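Long-range contact in 4-hydroxy-tetrahydrodipicolinate synthase (Methylacidiphilum fumariolicum SolV, PDB 6T3T), which probably catalyses the condensation of pyruvate with aspartate beta-semialdehyde to 4-hydroxy-tetrahydrodipicolinate, a step of lysine biosynthesis by the diaminopimelate pathway: residues 228-240 / 285-299. Residues are numbered along the deposited sequence; the frame is centred on the assembly and turned at random.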
ATOM      1  N   PHE A 228      -5.875 -32.997   3.122  1.00 18.50           N
ATOM      2  CA  PHE A 228      -6.582 -32.714   4.371  1.00 22.52           C
ATOM      3  C   PHE A 228      -5.729 -32.961   5.613  1.00 21.14           C
ATOM      4  O   PHE A 228      -5.833 -32.204   6.587  1.00 20.05           O
ATOM      5  CB  PHE A 228      -7.892 -33.499   4.385  1.00 27.24           C
ATOM      6  CG  PHE A 228      -8.713 -33.245   3.151  1.00 26.74           C
ATOM      7  CD1 PHE A 228      -8.857 -31.949   2.682  1.00 24.80           C
ATOM      8  CD2 PHE A 228      -9.247 -34.288   2.410  1.00 29.23           C
ATOM      9  CE1 PHE A 228      -9.566 -31.688   1.524  1.00 26.34           C
ATOM     10  CE2 PHE A 228      -9.966 -34.030   1.240  1.00 27.60           C
ATOM     11  CZ  PHE A 228     -10.118 -32.723   0.805  1.00 27.90           C
ATOM     12  N   GLU A 229      -4.877 -33.997   5.614  1.00 18.92           N
ATOM     13  CA  GLU A 229      -3.876 -34.102   6.676  1.00 18.79           C
ATOM     14  C   GLU A 229      -2.908 -32.932   6.614  1.00 16.96           C
ATOM     15  O   GLU A 229      -2.537 -32.372   7.647  1.00 19.71           O
ATOM     16  CB  GLU A 229      -3.095 -35.424   6.565  1.00 20.71           C
ATOM     17  CG  GLU A 229      -3.998 -36.674   6.481  1.00 30.13           C
ATOM     18  CD  GLU A 229      -3.204 -37.978   6.314  1.00 32.30           C
ATOM     19  OE1 GLU A 229      -1.968 -37.976   6.482  1.00 31.56           O
ATOM     20  OE2 GLU A 229      -3.820 -39.009   5.989  1.00 42.07           O
ATOM     21  N   ALA A 230      -2.493 -32.528   5.401  1.00 18.29           N
ATOM     22  CA  ALA A 230      -1.643 -31.347   5.305  1.00 19.20           C
ATOM     23  C   ALA A 230      -2.342 -30.119   5.914  1.00 20.19           C
ATOM     24  O   ALA A 230      -1.754 -29.402   6.735  1.00 18.11           O
ATOM     25  CB  ALA A 230      -1.221 -31.100   3.849  1.00 14.37           C
ATOM     26  N   ARG A 231      -3.615 -29.900   5.570  1.00 16.27           N
ATOM     27  CA  ARG A 231      -4.344 -28.747   6.105  1.00 20.44           C
ATOM     28  C   ARG A 231      -4.436 -28.801   7.630  1.00 22.25           C
ATOM     29  O   ARG A 231      -4.278 -27.779   8.313  1.00 16.87           O
ATOM     30  CB  ARG A 231      -5.748 -28.693   5.495  1.00 17.58           C
ATOM     31  CG  ARG A 231      -6.636 -27.609   6.098  1.00 19.90           C
ATOM     32  CD  ARG A 231      -7.877 -27.383   5.246  1.00 24.81           C
ATOM     33  NE  ARG A 231      -8.808 -28.513   5.248  1.00 28.42           N
ATOM     34  CZ  ARG A 231      -9.709 -28.730   4.288  1.00 33.97           C
ATOM     35  NH1 ARG A 231      -9.795 -27.903   3.239  1.00 32.48           N
ATOM     36  NH2 ARG A 231     -10.534 -29.768   4.372  1.00 30.54           N
ATOM     37  N   GLN A 232      -4.698 -29.997   8.166  1.00 18.04           N
ATOM     38  CA  GLN A 232      -4.750 -30.233   9.602  1.00 21.55           C
ATOM     39  C   GLN A 232      -3.442 -29.819  10.280  1.00 22.17           C
ATOM     40  O   GLN A 232      -3.457 -29.158  11.329  1.00 16.65           O
ATOM     41  CB  GLN A 232      -5.052 -31.717   9.822  1.00 25.55           C
ATOM     42  CG  GLN A 232      -5.650 -32.100  11.149  1.00 34.99           C
ATOM     43  CD  GLN A 232      -6.050 -33.584  11.203  1.00 24.94           C
ATOM     44  OE1 GLN A 232      -6.133 -34.280  10.179  1.00 36.20           O
ATOM     45  NE2 GLN A 232      -6.278 -34.062  12.395  1.00 28.00           N
ATOM     46  N   LEU A 233      -2.293 -30.217   9.699  1.00 19.14           N
ATOM     47  CA  LEU A 233      -1.000 -29.836  10.265  1.00 18.52           C
ATOM     48  C   LEU A 233      -0.774 -28.346  10.143  1.00 18.16           C
ATOM     49  O   LEU A 233      -0.285 -27.711  11.083  1.00 18.22           O
ATOM     50  CB  LEU A 233       0.164 -30.564   9.586  1.00 18.81           C
ATOM     51  CG  LEU A 233       0.842 -31.765  10.208  1.00 24.28           C
ATOM     52  CD1 LEU A 233       2.162 -32.082   9.494  1.00 18.42           C
ATOM     53  CD2 LEU A 233       1.036 -31.582  11.695  1.00 26.88           C
ATOM     54  N   HIS A 234      -1.142 -27.776   8.993  1.00 20.27           N
ATOM     55  CA  HIS A 234      -1.076 -26.334   8.803  1.00 16.89           C
ATOM     56  C   HIS A 234      -1.850 -25.593   9.884  1.00 16.94           C
ATOM     57  O   HIS A 234      -1.345 -24.636  10.480  1.00 15.20           O
ATOM     58  CB  HIS A 234      -1.620 -25.982   7.427  1.00 16.66           C
ATOM     59  CG  HIS A 234      -1.860 -24.527   7.250  1.00 16.99           C
ATOM     60  ND1 HIS A 234      -0.860 -23.655   6.884  1.00 16.39           N
ATOM     61  CD2 HIS A 234      -2.981 -23.784   7.390  1.00 14.77           C
ATOM     62  CE1 HIS A 234      -1.350 -22.431   6.818  1.00 16.28           C
ATOM     63  NE2 HIS A 234      -2.634 -22.480   7.124  1.00 19.13           N
ATOM     64  N   GLN A 235      -3.069 -26.044  10.186  1.00 18.71           N
ATOM     65  CA  GLN A 235      -3.866 -25.313  11.177  1.00 20.26           C
ATOM     66  C   GLN A 235      -3.287 -25.498  12.574  1.00 20.18           C
ATOM     67  O   GLN A 235      -3.316 -24.566  13.397  1.00 21.61           O
ATOM     68  CB  GLN A 235      -5.345 -25.766  11.143  1.00 23.88           C
ATOM     69  CG  GLN A 235      -6.123 -25.464   9.830  1.00 27.64           C
ATOM     70  CD  GLN A 235      -7.455 -26.246   9.648  1.00 26.10           C
ATOM     71  OE1 GLN A 235      -7.827 -27.082  10.463  1.00 24.96           O
ATOM     72  NE2 GLN A 235      -8.162 -25.956   8.559  1.00 29.13           N
ATOM     73  N   THR A 236      -2.720 -26.676  12.839  1.00 18.92           N
ATOM     74  CA  THR A 236      -2.040 -26.918  14.105  1.00 18.02           C
ATOM     75  C   THR A 236      -0.867 -25.967  14.273  1.00 18.43           C
ATOM     76  O   THR A 236      -0.635 -25.447  15.371  1.00 17.33           O
ATOM     77  CB  THR A 236      -1.540 -28.362  14.182  1.00 17.93           C
ATOM     78  OG1 THR A 236      -2.642 -29.272  14.090  1.00 21.82           O
ATOM     79  CG2 THR A 236      -0.799 -28.600  15.494  1.00 18.85           C
ATOM     80  N   LEU A 237      -0.095 -25.751  13.201  1.00 15.76           N
ATOM     81  CA  LEU A 237       1.090 -24.915  13.299  1.00 16.41           C
ATOM     82  C   LEU A 237       0.820 -23.437  13.054  1.00 16.16           C
ATOM     83  O   LEU A 237       1.672 -22.616  13.406  1.00 16.97           O
ATOM     84  CB  LEU A 237       2.146 -25.377  12.295  1.00 13.59           C
ATOM     85  CG  LEU A 237       2.859 -26.677  12.666  1.00 15.93           C
ATOM     86  CD1 LEU A 237       3.528 -27.202  11.420  1.00 12.20           C
ATOM     87  CD2 LEU A 237       3.870 -26.444  13.760  1.00 14.00           C
ATOM     88  N   TYR A 238      -0.336 -23.079  12.476  1.00 16.17           N
ATOM     89  CA  TYR A 238      -0.545 -21.711  11.992  1.00 18.35           C
ATOM     90  C   TYR A 238      -0.295 -20.619  13.033  1.00 15.40           C
ATOM     91  O   TYR A 238       0.350 -19.610  12.690  1.00 17.21           O
ATOM     92  CB  TYR A 238      -1.956 -21.554  11.389  1.00 16.64           C
ATOM     93  CG  TYR A 238      -2.100 -20.146  10.884  1.00 17.38           C
ATOM     94  CD1 TYR A 238      -1.406 -19.726   9.751  1.00 15.72           C
ATOM     95  CD2 TYR A 238      -2.816 -19.199  11.595  1.00 17.92           C
ATOM     96  CE1 TYR A 238      -1.476 -18.428   9.315  1.00 16.96           C
ATOM     97  CE2 TYR A 238      -2.901 -17.892  11.162  1.00 18.96           C
ATOM     98  CZ  TYR A 238      -2.228 -17.514  10.025  1.00 22.96           C
ATOM     99  OH  TYR A 238      -2.299 -16.208   9.609  1.00 25.22           O
ATOM    100  N   PRO A 239      -0.787 -20.712  14.275  1.00 19.06           N
ATOM    101  CA  PRO A 239      -0.476 -19.645  15.242  1.00 17.30           C
ATOM    102  C   PRO A 239       1.010 -19.503  15.526  1.00 18.29           C
ATOM    103  O   PRO A 239       1.494 -18.375  15.715  1.00 16.62           O
ATOM    104  CB  PRO A 239      -1.265 -20.064  16.484  1.00 18.03           C
ATOM    105  CG  PRO A 239      -2.466 -20.808  15.892  1.00 20.41           C
ATOM    106  CD  PRO A 239      -1.824 -21.625  14.804  1.00 18.94           C
ATOM    107  N   LEU A 240       1.759 -20.604  15.522  1.00 14.61           N
ATOM    108  CA  LEU A 240       3.213 -20.482  15.605  1.00 15.57           C
ATOM    109  C   LEU A 240       3.774 -19.760  14.377  1.00 15.93           C
ATOM    110  O   LEU A 240       4.599 -18.851  14.509  1.00 15.58           O
ATOM    111  CB  LEU A 240       3.869 -21.858  15.781  1.00 14.98           C
ATOM    112  CG  LEU A 240       5.412 -21.731  15.878  1.00 18.93           C
ATOM    113  CD1 LEU A 240       5.856 -21.166  17.212  1.00 21.22           C
ATOM    114  CD2 LEU A 240       6.103 -23.052  15.601  1.00 20.99           C
ATOM    115  N   THR A 285       2.134 -19.164  22.787  1.00 21.94           N
ATOM    116  CA  THR A 285       1.931 -19.891  21.532  1.00 18.92           C
ATOM    117  C   THR A 285       2.863 -21.108  21.433  1.00 20.92           C
ATOM    118  O   THR A 285       2.449 -22.181  20.984  1.00 20.24           O
ATOM    119  CB  THR A 285       2.167 -18.983  20.315  1.00 21.45           C
ATOM    120  OG1 THR A 285       1.165 -17.970  20.232  1.00 18.43           O
ATOM    121  CG2 THR A 285       2.170 -19.809  18.998  1.00 20.42           C
ATOM    122  N   LEU A 286       4.120 -20.957  21.841  1.00 22.72           N
ATOM    123  CA  LEU A 286       5.049 -22.091  21.828  1.00 20.47           C
ATOM    124  C   LEU A 286       4.506 -23.272  22.623  1.00 21.92           C
ATOM    125  O   LEU A 286       4.529 -24.419  22.152  1.00 16.83           O
ATOM    126  CB  LEU A 286       6.395 -21.689  22.396  1.00 18.09           C
ATOM    127  CG  LEU A 286       7.683 -21.759  21.580  1.00 31.12           C
ATOM    128  CD1 LEU A 286       8.852 -21.526  22.520  1.00 26.98           C
ATOM    129  CD2 LEU A 286       7.831 -23.092  20.851  1.00 29.02           C
ATOM    130  N   SER A 287       4.051 -23.018  23.851  1.00 21.73           N
ATOM    131  CA  SER A 287       3.555 -24.101  24.698  1.00 24.91           C
ATOM    132  C   SER A 287       2.365 -24.801  24.057  1.00 19.86           C
ATOM    133  O   SER A 287       2.318 -26.031  23.986  1.00 23.96           O
ATOM    134  CB  SER A 287       3.151 -23.543  26.070  1.00 21.62           C
ATOM    135  OG  SER A 287       4.277 -23.517  26.912  1.00 38.38           O
ATOM    136  N   ARG A 288       1.395 -24.024  23.585  1.00 20.20           N
ATOM    137  CA  ARG A 288       0.187 -24.573  22.971  1.00 24.02           C
ATOM    138  C   ARG A 288       0.519 -25.423  21.753  1.00 21.65           C
ATOM    139  O   ARG A 288      -0.140 -26.435  21.490  1.00 19.96           O
ATOM    140  CB  ARG A 288      -0.766 -23.436  22.571  1.00 24.69           C
ATOM    141  CG  ARG A 288      -1.462 -22.778  23.726  1.00 34.54           C
ATOM    142  CD  ARG A 288      -2.294 -21.532  23.378  1.00 41.03           C
ATOM    143  NE  ARG A 288      -2.927 -21.023  24.596  1.00 40.75           N
ATOM    144  CZ  ARG A 288      -3.566 -19.859  24.712  1.00 51.41           C
ATOM    145  NH1 ARG A 288      -4.085 -19.514  25.890  1.00 50.58           N
ATOM    146  NH2 ARG A 288      -3.680 -19.035  23.671  1.00 53.67           N
ATOM    147  N   THR A 289       1.505 -24.993  20.970  1.00 20.19           N
ATOM    148  CA  THR A 289       1.867 -25.708  19.750  1.00 19.21           C
ATOM    149  C   THR A 289       2.414 -27.096  20.051  1.00 17.94           C
ATOM    150  O   THR A 289       2.115 -28.067  19.336  1.00 16.09           O
ATOM    151  CB  THR A 289       2.889 -24.891  18.976  1.00 17.33           C
ATOM    152  OG1 THR A 289       2.302 -23.633  18.651  1.00 18.82           O
ATOM    153  CG2 THR A 289       3.313 -25.626  17.683  1.00 21.60           C
ATOM    154  N   LYS A 290       3.240 -27.200  21.086  1.00 16.17           N
ATOM    155  CA  LYS A 290       3.836 -28.483  21.430  1.00 20.92           C
ATOM    156  C   LYS A 290       2.772 -29.499  21.782  1.00 21.47           C
ATOM    157  O   LYS A 290       2.784 -30.632  21.278  1.00 22.84           O
ATOM    158  CB  LYS A 290       4.793 -28.304  22.597  1.00 19.20           C
ATOM    159  CG  LYS A 290       5.974 -27.457  22.243  1.00 16.96           C
ATOM    160  CD  LYS A 290       7.073 -27.621  23.264  1.00 21.53           C
ATOM    161  CE  LYS A 290       8.104 -26.499  23.062  1.00 33.55           C
ATOM    162  NZ  LYS A 290       9.319 -26.651  23.917  1.00 31.27           N
ATOM    163  N   GLU A 291       1.817 -29.096  22.630  1.00 21.78           N
ATOM    164  CA  GLU A 291       0.748 -30.009  23.008  1.00 19.50           C
ATOM    165  C   GLU A 291      -0.150 -30.329  21.813  1.00 21.71           C
ATOM    166  O   GLU A 291      -0.529 -31.488  21.618  1.00 16.63           O
ATOM    167  CB  GLU A 291      -0.044 -29.471  24.200  1.00 19.40           C
ATOM    168  CG  GLU A 291      -1.327 -30.248  24.380  1.00 24.19           C
ATOM    169  CD  GLU A 291      -1.081 -31.746  24.690  1.00 30.09           C
ATOM    170  OE1 GLU A 291      -2.069 -32.442  25.029  1.00 33.28           O
ATOM    171  OE2 GLU A 291       0.093 -32.230  24.643  1.00 29.04           O
ATOM    172  N   LYS A 292      -0.477 -29.334  20.981  1.00 17.70           N
ATOM    173  CA  LYS A 292      -1.338 -29.623  19.831  1.00 15.33           C
ATOM    174  C   LYS A 292      -0.649 -30.570  18.841  1.00 18.66           C
ATOM    175  O   LYS A 292      -1.288 -31.477  18.293  1.00 20.11           O
ATOM    176  CB  LYS A 292      -1.731 -28.330  19.127  1.00 19.81           C
ATOM    177  CG  LYS A 292      -2.637 -27.362  19.926  1.00 18.86           C
ATOM    178  CD  LYS A 292      -2.737 -26.057  19.143  1.00 24.03           C
ATOM    179  CE  LYS A 292      -3.851 -25.128  19.661  1.00 31.09           C
ATOM    180  NZ  LYS A 292      -4.018 -23.911  18.778  1.00 33.39           N
ATOM    181  N   LEU A 293       0.653 -30.375  18.601  1.00 15.20           N
ATOM    182  CA  LEU A 293       1.408 -31.278  17.741  1.00 14.86           C
ATOM    183  C   LEU A 293       1.410 -32.706  18.288  1.00 20.76           C
ATOM    184  O   LEU A 293       1.354 -33.678  17.517  1.00 19.90           O
ATOM    185  CB  LEU A 293       2.844 -30.772  17.593  1.00 17.34           C
ATOM    186  CG  LEU A 293       3.010 -29.637  16.588  1.00 20.02           C
ATOM    187  CD1 LEU A 293       4.396 -29.061  16.658  1.00 19.23           C
ATOM    188  CD2 LEU A 293       2.715 -30.175  15.184  1.00 13.36           C
ATOM    189  N   ALA A 294       1.484 -32.855  19.619  1.00 20.01           N
ATOM    190  CA  ALA A 294       1.465 -34.188  20.210  1.00 19.94           C
ATOM    191  C   ALA A 294       0.136 -34.886  19.931  1.00 18.77           C
ATOM    192  O   ALA A 294       0.111 -36.094  19.695  1.00 21.65           O
ATOM    193  CB  ALA A 294       1.742 -34.108  21.711  1.00 21.10           C
ATOM    194  N   LYS A 295      -0.955 -34.129  19.842  1.00 19.40           N
ATOM    195  CA  LYS A 295      -2.263 -34.717  19.607  1.00 18.96           C
ATOM    196  C   LYS A 295      -2.467 -35.112  18.150  1.00 23.53           C
ATOM    197  O   LYS A 295      -3.394 -35.879  17.861  1.00 26.09           O
ATOM    198  CB  LYS A 295      -3.367 -33.741  20.020  1.00 21.24           C
ATOM    199  CG  LYS A 295      -3.401 -33.488  21.531  1.00 31.05           C
ATOM    200  CD  LYS A 295      -4.218 -32.253  21.901  1.00 29.58           C
ATOM    201  CE  LYS A 295      -5.693 -32.394  21.584  1.00 36.13           C
ATOM    202  NZ  LYS A 295      -6.502 -31.421  22.375  1.00 51.77           N
ATOM    203  N   VAL A 296      -1.645 -34.606  17.228  1.00 19.53           N
ATOM    204  CA  VAL A 296      -1.741 -35.028  15.832  1.00 20.45           C
ATOM    205  C   VAL A 296      -0.435 -35.698  15.434  1.00 24.01           C
ATOM    206  O   VAL A 296      -0.013 -35.610  14.275  1.00 23.60           O
ATOM    207  CB  VAL A 296      -2.103 -33.877  14.867  1.00 22.54           C
ATOM    208  CG1 VAL A 296      -3.531 -33.385  15.138  1.00 18.42           C
ATOM    209  CG2 VAL A 296      -1.101 -32.732  14.944  1.00 19.77           C
ATOM    210  N   GLU A 297       0.196 -36.389  16.391  1.00 22.16           N
ATOM    211  CA  GLU A 297       1.510 -36.967  16.144  1.00 22.79           C
ATOM    212  C   GLU A 297       1.484 -37.974  15.001  1.00 21.99           C
ATOM    213  O   GLU A 297       2.472 -38.103  14.277  1.00 19.23           O
ATOM    214  CB  GLU A 297       2.047 -37.631  17.415  1.00 23.88           C
ATOM    215  CG  GLU A 297       3.298 -38.445  17.184  1.00 31.16           C
ATOM    216  CD  GLU A 297       4.122 -38.656  18.452  1.00 42.74           C
ATOM    217  OE1 GLU A 297       3.788 -38.031  19.483  1.00 40.17           O
ATOM    218  OE2 GLU A 297       5.123 -39.425  18.408  1.00 42.56           O
ATOM    219  N   HIS A 298       0.346 -38.632  14.771  1.00 24.07           N
ATOM    220  CA  HIS A 298       0.269 -39.589  13.677  1.00 26.01           C
ATOM    221  C   HIS A 298       0.454 -38.932  12.313  1.00 26.82           C
ATOM    222  O   HIS A 298       0.736 -39.634  11.336  1.00 24.97           O
ATOM    223  CB  HIS A 298      -1.074 -40.336  13.724  1.00 29.96           C
ATOM    224  CG  HIS A 298      -2.265 -39.491  13.350  1.00 35.11           C
ATOM    225  ND1 HIS A 298      -2.772 -38.503  14.173  1.00 38.70           N
ATOM    226  CD2 HIS A 298      -3.073 -39.515  12.261  1.00 40.06           C
ATOM    227  CE1 HIS A 298      -3.824 -37.944  13.598  1.00 31.97           C
ATOM    228  NE2 HIS A 298      -4.033 -38.543  12.440  1.00 34.46           N
ATOM    229  N   LEU A 299       0.309 -37.606  12.219  1.00 22.89           N
ATOM    230  CA  LEU A 299       0.479 -36.925  10.935  1.00 23.24           C
ATOM    231  C   LEU A 299       1.946 -36.683  10.584  1.00 24.47           C
ATOM    232  O   LEU A 299       2.279 -36.548   9.405  1.00 22.48           O
ATOM    233  CB  LEU A 299      -0.266 -35.592  10.932  1.00 21.07           C
ATOM    234  CG  LEU A 299      -1.769 -35.605  11.214  1.00 26.13           C
ATOM    235  CD1 LEU A 299      -2.339 -34.179  11.311  1.00 27.48           C
ATOM    236  CD2 LEU A 299      -2.520 -36.432  10.159  1.00 27.71           C
TER
HETATM  237  O   HOH W   1      -6.137 -37.293  10.141  1.00 38.22           O
HETATM  238  O   HOH W   2      -4.500 -24.189  15.786  1.00 27.08           O
HETATM  239  O   HOH W   3       0.442 -23.083  16.656  1.00 16.84           O
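L299, L233, L293 and V296 form the apolar seam between helix 228-240 and segment 285-299. Beyond the end of helix 285-295 the chain turns toward helix 228-240, and L299 sets its branched end against it: CD2 lies 3.8 Å from CB of E229, while CD1 presses on the side chain of Q232, 3.8 Å from its CD. L233 and L299 lie alongside each other, pointing opposite ways, and L233 sends CD2 toward L293 and V296. Further along, CD2 of L237 meets CD1 of L293 at 3.9 Å. Branched leucines suit this seam, each touching two neighbours.

Threonines serve where the helices lie close, being short and two-faced. In T236, CG2 stands anti to the backbone N and packs 3.8 Å from CB of K292; OG1, turned beside the backbone N (chi1 -61°), bonds to O of Q232, which also accepts from N of T236 on the opposite face of its carbonyl plane. A glycine here would probably open a gap beside K292 and L293 and cost O of Q232 one of these two donors. T289 repeats the scheme, its OG1 bonding to O of T285 at 2.8 Å.

Polar links across the interface run through water. One water donates to O of T236 and to T289 OG1 and accepts from N of L240, where the helix is kinked; another accepts from K292 NZ, 3.0 Å from the water O, and donates to O of Q235. H234 and Y238 hydrogen-bond to S172 and D169 of a second subunit.

With axes 9.2 Å apart and antiparallel at 166°, these helices belong to the C-terminal helical region following the TIM barrel of the DapA family.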